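Local coordinates for outer membrane protein OMP121 (Bacteroides thetaiotaomicron, PDB 5FQ8), which is a TonB-dependent receptor of the outer membrane that binds calcium and probably imports a nutrient through its plugged beta barrel, at residues R776-S781 against N858-I863; T783-E788 against T876-S881. One frame throughout, in Å; residues are numbered along the deposited sequence.

Interaction 1: R776-S781 against N858-I863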
loop_
_atom_site.group_PDB
_atom_site.type_symbol
_atom_site.label_atom_id
_atom_site.label_comp_id
_atom_site.label_asym_id
_atom_site.label_seq_id
_atom_site.Cartn_x
_atom_site.Cartn_y
_atom_site.Cartn_z
ATOM N N ARG B 776 -23.686 -46.635 22.546
ATOM C CA ARG B 776 -24.764 -45.663 22.508
ATOM C C ARG B 776 -24.232 -44.237 22.615
ATOM O O ARG B 776 -23.168 -43.978 23.182
ATOM C CB ARG B 776 -25.768 -45.975 23.613
ATOM C CG ARG B 776 -26.450 -47.343 23.435
ATOM C CD ARG B 776 -27.237 -47.795 24.674
ATOM N NE ARG B 776 -26.351 -48.193 25.761
ATOM C CZ ARG B 776 -26.743 -48.396 27.016
ATOM N NH1 ARG B 776 -28.015 -48.238 27.348
ATOM N NH2 ARG B 776 -25.860 -48.757 27.940
ATOM N N ILE B 777 -24.986 -43.309 22.044
ATOM C CA ILE B 777 -24.552 -41.927 21.891
ATOM C C ILE B 777 -24.842 -41.172 23.176
ATOM O O ILE B 777 -25.960 -41.218 23.699
ATOM C CB ILE B 777 -25.254 -41.278 20.689
ATOM C CG1 ILE B 777 -24.776 -39.858 20.490
ATOM C CG2 ILE B 777 -26.720 -41.249 20.869
ATOM C CD1 ILE B 777 -23.784 -39.777 19.428
ATOM N N VAL B 778 -23.840 -40.485 23.698
ATOM C CA VAL B 778 -24.050 -39.707 24.905
ATOM C C VAL B 778 -24.648 -38.372 24.518
ATOM O O VAL B 778 -24.172 -37.713 23.597
ATOM C CB VAL B 778 -22.740 -39.518 25.677
ATOM C CG1 VAL B 778 -23.018 -38.816 26.968
ATOM C CG2 VAL B 778 -22.073 -40.841 25.921
ATOM N N VAL B 779 -25.688 -37.965 25.221
ATOM C CA VAL B 779 -26.276 -36.658 25.014
ATOM C C VAL B 779 -26.416 -35.953 26.355
ATOM O O VAL B 779 -26.264 -36.546 27.417
ATOM C CB VAL B 779 -27.633 -36.742 24.308
ATOM C CG1 VAL B 779 -27.449 -37.248 22.905
ATOM C CG2 VAL B 779 -28.512 -37.652 25.078
ATOM N N ASN B 780 -26.713 -34.666 26.275
ATOM C CA ASN B 780 -26.749 -33.785 27.429
ATOM C C ASN B 780 -28.083 -33.934 28.124
ATOM O O ASN B 780 -29.132 -33.888 27.479
ATOM C CB ASN B 780 -26.524 -32.344 26.973
ATOM C CG ASN B 780 -26.738 -31.329 28.073
ATOM O OD1 ASN B 780 -27.869 -30.995 28.410
ATOM N ND2 ASN B 780 -25.648 -30.796 28.603
ATOM N N SER B 781 -28.035 -34.095 29.443
ATOM C CA SER B 781 -29.236 -34.385 30.211
ATOM C C SER B 781 -30.301 -33.322 30.030
ATOM O O SER B 781 -31.491 -33.616 30.138
ATOM C CB SER B 781 -28.868 -34.515 31.682
ATOM O OG SER B 781 -27.577 -35.077 31.816
ATOM N N ASN B 858 -30.972 -44.200 20.495
ATOM C CA ASN B 858 -29.899 -44.906 21.191
ATOM C C ASN B 858 -29.168 -44.021 22.184
ATOM O O ASN B 858 -27.998 -44.259 22.474
ATOM C CB ASN B 858 -28.883 -45.484 20.204
ATOM C CG ASN B 858 -28.964 -46.978 20.113
ATOM O OD1 ASN B 858 -30.021 -47.564 20.343
ATOM N ND2 ASN B 858 -27.845 -47.612 19.788
ATOM N N SER B 859 -29.834 -43.018 22.721
ATOM C CA SER B 859 -29.150 -42.016 23.518
ATOM C C SER B 859 -29.062 -42.426 24.978
ATOM O O SER B 859 -29.976 -43.038 25.526
ATOM C CB SER B 859 -29.869 -40.677 23.395
ATOM O OG SER B 859 -31.257 -40.816 23.613
ATOM N N VAL B 860 -27.943 -42.086 25.605
ATOM C CA VAL B 860 -27.760 -42.268 27.032
ATOM C C VAL B 860 -27.420 -40.926 27.648
ATOM O O VAL B 860 -27.207 -39.937 26.956
ATOM C CB VAL B 860 -26.663 -43.289 27.351
ATOM C CG1 VAL B 860 -26.946 -44.577 26.635
ATOM C CG2 VAL B 860 -25.332 -42.732 26.939
ATOM N N ASN B 861 -27.385 -40.900 28.969
ATOM C CA ASN B 861 -26.809 -39.799 29.715
ATOM C C ASN B 861 -25.645 -40.354 30.511
ATOM O O ASN B 861 -25.718 -41.466 31.016
ATOM C CB ASN B 861 -27.828 -39.143 30.632
ATOM C CG ASN B 861 -28.961 -38.514 29.871
ATOM O OD1 ASN B 861 -28.862 -38.319 28.678
ATOM N ND2 ASN B 861 -30.037 -38.188 30.554
ATOM N N LYS B 862 -24.559 -39.603 30.574
ATOM C CA LYS B 862 -23.389 -39.998 31.340
ATOM C C LYS B 862 -23.510 -39.370 32.718
ATOM O O LYS B 862 -23.432 -38.147 32.859
ATOM C CB LYS B 862 -22.119 -39.548 30.634
ATOM C CG LYS B 862 -20.847 -40.132 31.171
ATOM C CD LYS B 862 -19.683 -39.433 30.507
ATOM C CE LYS B 862 -18.382 -40.045 30.913
ATOM N NZ LYS B 862 -17.284 -39.521 30.093
ATOM N N ILE B 863 -23.728 -40.205 33.724
ATOM C CA ILE B 863 -23.897 -39.753 35.098
ATOM C C ILE B 863 -22.530 -39.746 35.764
ATOM O O ILE B 863 -21.950 -40.797 36.025
ATOM C CB ILE B 863 -24.886 -40.643 35.855
ATOM C CG1 ILE B 863 -26.244 -40.594 35.169
ATOM C CG2 ILE B 863 -25.013 -40.179 37.272
ATOM C CD1 ILE B 863 -26.761 -39.213 35.001
HETATM O O HOH W 1 -24.828 -36.837 29.748
#

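Interaction 2: T783-E788 against T876-S881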
loop_
_atom_site.group_PDB
_atom_site.type_symbol
_atom_site.label_atom_id
_atom_site.label_comp_id
_atom_site.label_asym_id
_atom_site.label_seq_id
_atom_site.Cartn_x
_atom_site.Cartn_y
_atom_site.Cartn_z
ATOM N N THR B 783 -30.385 -30.557 27.410
ATOM C CA THR B 783 -30.710 -30.081 26.074
ATOM C C THR B 783 -31.082 -31.182 25.099
ATOM O O THR B 783 -31.838 -30.930 24.157
ATOM C CB THR B 783 -29.531 -29.313 25.485
ATOM O OG1 THR B 783 -28.357 -30.127 25.548
ATOM C CG2 THR B 783 -29.310 -28.049 26.250
ATOM N N GLY B 784 -30.565 -32.388 25.289
ATOM C CA GLY B 784 -30.767 -33.462 24.351
ATOM C C GLY B 784 -29.687 -33.593 23.312
ATOM O O GLY B 784 -29.615 -34.624 22.660
ATOM N N LEU B 785 -28.836 -32.602 23.162
ATOM C CA LEU B 785 -27.863 -32.545 22.084
ATOM C C LEU B 785 -26.671 -33.437 22.394
ATOM O O LEU B 785 -26.393 -33.724 23.551
ATOM C CB LEU B 785 -27.388 -31.122 21.881
ATOM C CG LEU B 785 -28.502 -30.108 21.703
ATOM C CD1 LEU B 785 -27.962 -28.718 21.854
ATOM C CD2 LEU B 785 -29.069 -30.305 20.344
ATOM N N PRO B 786 -25.971 -33.906 21.374
ATOM C CA PRO B 786 -24.850 -34.808 21.617
ATOM C C PRO B 786 -23.741 -34.135 22.396
ATOM O O PRO B 786 -23.624 -32.914 22.425
ATOM C CB PRO B 786 -24.391 -35.198 20.207
ATOM C CG PRO B 786 -25.097 -34.311 19.298
ATOM C CD PRO B 786 -26.356 -33.901 19.965
ATOM N N VAL B 787 -22.933 -34.960 23.043
ATOM C CA VAL B 787 -21.807 -34.517 23.848
ATOM C C VAL B 787 -20.523 -34.834 23.098
ATOM O O VAL B 787 -20.346 -35.951 22.599
ATOM C CB VAL B 787 -21.818 -35.191 25.231
ATOM C CG1 VAL B 787 -20.501 -34.962 25.924
ATOM C CG2 VAL B 787 -22.952 -34.656 26.068
ATOM N N GLU B 788 -19.623 -33.862 23.034
ATOM C CA GLU B 788 -18.375 -34.060 22.316
ATOM C C GLU B 788 -17.480 -35.059 23.034
ATOM O O GLU B 788 -17.356 -35.039 24.258
ATOM C CB GLU B 788 -17.654 -32.725 22.153
ATOM C CG GLU B 788 -16.284 -32.819 21.517
ATOM C CD GLU B 788 -15.832 -31.512 20.937
ATOM O OE1 GLU B 788 -16.635 -30.565 20.926
ATOM O OE2 GLU B 788 -14.677 -31.429 20.492
ATOM N N THR B 876 -34.391 -37.028 27.533
ATOM C CA THR B 876 -34.547 -35.633 27.181
ATOM C C THR B 876 -34.724 -35.486 25.684
ATOM O O THR B 876 -33.861 -35.934 24.923
ATOM C CB THR B 876 -33.359 -34.818 27.629
ATOM O OG1 THR B 876 -33.079 -35.092 29.003
ATOM C CG2 THR B 876 -33.711 -33.384 27.514
ATOM N N PRO B 877 -35.808 -34.884 25.224
ATOM C CA PRO B 877 -35.934 -34.573 23.805
ATOM C C PRO B 877 -35.132 -33.340 23.435
ATOM O O PRO B 877 -34.838 -32.479 24.263
ATOM C CB PRO B 877 -37.431 -34.315 23.644
ATOM C CG PRO B 877 -37.832 -33.764 24.949
ATOM C CD PRO B 877 -37.015 -34.497 25.973
ATOM N N ILE B 878 -34.760 -33.287 22.166
ATOM C CA ILE B 878 -34.299 -32.044 21.574
ATOM C C ILE B 878 -35.539 -31.255 21.198
ATOM O O ILE B 878 -36.347 -31.708 20.391
ATOM C CB ILE B 878 -33.416 -32.300 20.350
ATOM C CG1 ILE B 878 -32.172 -33.079 20.733
ATOM C CG2 ILE B 878 -33.017 -31.006 19.748
ATOM C CD1 ILE B 878 -31.341 -33.459 19.533
ATOM N N THR B 879 -35.714 -30.098 21.801
ATOM C CA THR B 879 -36.951 -29.378 21.586
ATOM C C THR B 879 -36.995 -28.798 20.183
ATOM O O THR B 879 -35.977 -28.652 19.508
ATOM C CB THR B 879 -37.110 -28.257 22.614
ATOM O OG1 THR B 879 -36.002 -27.355 22.519
ATOM C CG2 THR B 879 -37.165 -28.834 24.013
ATOM N N SER B 880 -38.210 -28.483 19.745
ATOM C CA SER B 880 -38.392 -27.821 18.465
ATOM C C SER B 880 -37.493 -26.613 18.358
ATOM O O SER B 880 -36.844 -26.393 17.333
ATOM C CB SER B 880 -39.839 -27.388 18.314
ATOM O OG SER B 880 -40.690 -28.401 18.784
ATOM N N SER B 881 -37.429 -25.831 19.433
ATOM C CA SER B 881 -36.673 -24.594 19.414
ATOM C C SER B 881 -35.183 -24.842 19.273
ATOM O O SER B 881 -34.450 -23.946 18.847
ATOM C CB SER B 881 -36.964 -23.798 20.688
ATOM O OG SER B 881 -36.429 -22.489 20.611
HETATM O O HOH W 2 -31.720 -36.283 22.296
#

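Interaction 1: R776-S781 against N858-I863
Ile-777 and Val-778 run parallel to Ser-859 and Val-860, with Ile-777 bonded to the residues before and after Ser-859: its N donates to Asn-858 O, a rather bent bond at 141°, and its O accepts from Val-860 N at 2.9 Å. A third, straighter bond joins Val-779 N to Val-860 O (3.0 Å). Beyond it the two chains diverge, and where the next direct bond of a parallel pair would fall, water 1 steps in, donating to Val-779 O and accepting from Lys-862 N. Val-860 carries the packing. Its CG1, set beside its own backbone N (chi1 -54°), lies 3.6 Å above one face of the Arg-776 guanidinium, offset toward the rim, and also meets Arg-776 CB. The arginine bends at chi3 (-72°) over this methyl, while its NE reaches Asp-772 in a salt bridge. Cutting Arg-776 back to an alanine would keep the CB contact but is likely to uncover the rest of Val-860 CG1 and leave Asp-772 without this salt bridge. The pair forms one side of a small mixed sheet of three strands, in which 859-865 continues antiparallel into 868-873. On the Val-860 side, Val-778 CG2 meets Val-860 CG2 at 3.9 Å, and Val-778 CG1 touches Lys-862 CB at 3.8 Å; the extended lysine then runs on to a salt bridge with Glu-770 and another with an acidic residue of a neighbouring chain. On the Ser-859 side, Ile-777 CG2 packs on Ser-859 CA, and Val-779 CG2 sits 3.7 Å from Ser-859 CB.

Interaction 2: T783-E788 against T876-S881
The flat group at the centre is the peptide between Gly-784 and Leu-785, and Ile-878 lies over one of its faces: CG1 sits 3.6 Å from Gly-784 C, almost straight above the plane. Val-779 comes over the other face, near the carbonyl oxygen. At the rim, Gly-784 O takes a bond from water 2 at 2.7 Å, and the same water gives a weak one to Thr-876 O; Leu-785 N points back to Thr-783 OG1 in a weak but straight bond (3.5 Å, 166°). No direct hydrogen bond crosses between the segments, so the contact rests on packing and this one water. Ile-878 is extended beyond CG1 (chi2 175°), which carries CD1 to within 4.0 Å of Leu-785 CD2, the two side chains crossing at about a right angle. Thr-876 brings its methyl, CG2, to 4.0 Å from Gly-784 N, while its hydroxyl turns to Ser-781 O. Gly-784 has a positive phi (93°), where a CB would press on the carbonyl of Thr-783 and, facing 876-878, would also crowd Pro-877 O and Ile-878 CG1. The result is a loop-to-loop join between 783-788, which leads from strand 777-778 to strand 793-794, and the entry to helix 880-889. That helix completes the apolar patch, its Tyr-886 touching Leu-785, Pro-786 and Ile-878.

Coming from the N terminus, the chain passes 776-781 and then 783-788 in one long insertion between barrel strands 716-731 and 802-812. After strand 815-825 it enters a second insertion, where 858-863 closes a loop of 76 residues on 776-781; 876-881 then closes one of 87 residues on 783-788. The loops therefore cross, their segments alternating along the sequence, and both tie the first insertion to the second, away from the metal sites and probably outside the membrane. Interaction 1 does so through strand pairing, interaction 2 through packing at a helix entry. Their centres are about 10 Å apart, and Asn-780 N probably bonds Leu-785 O between them.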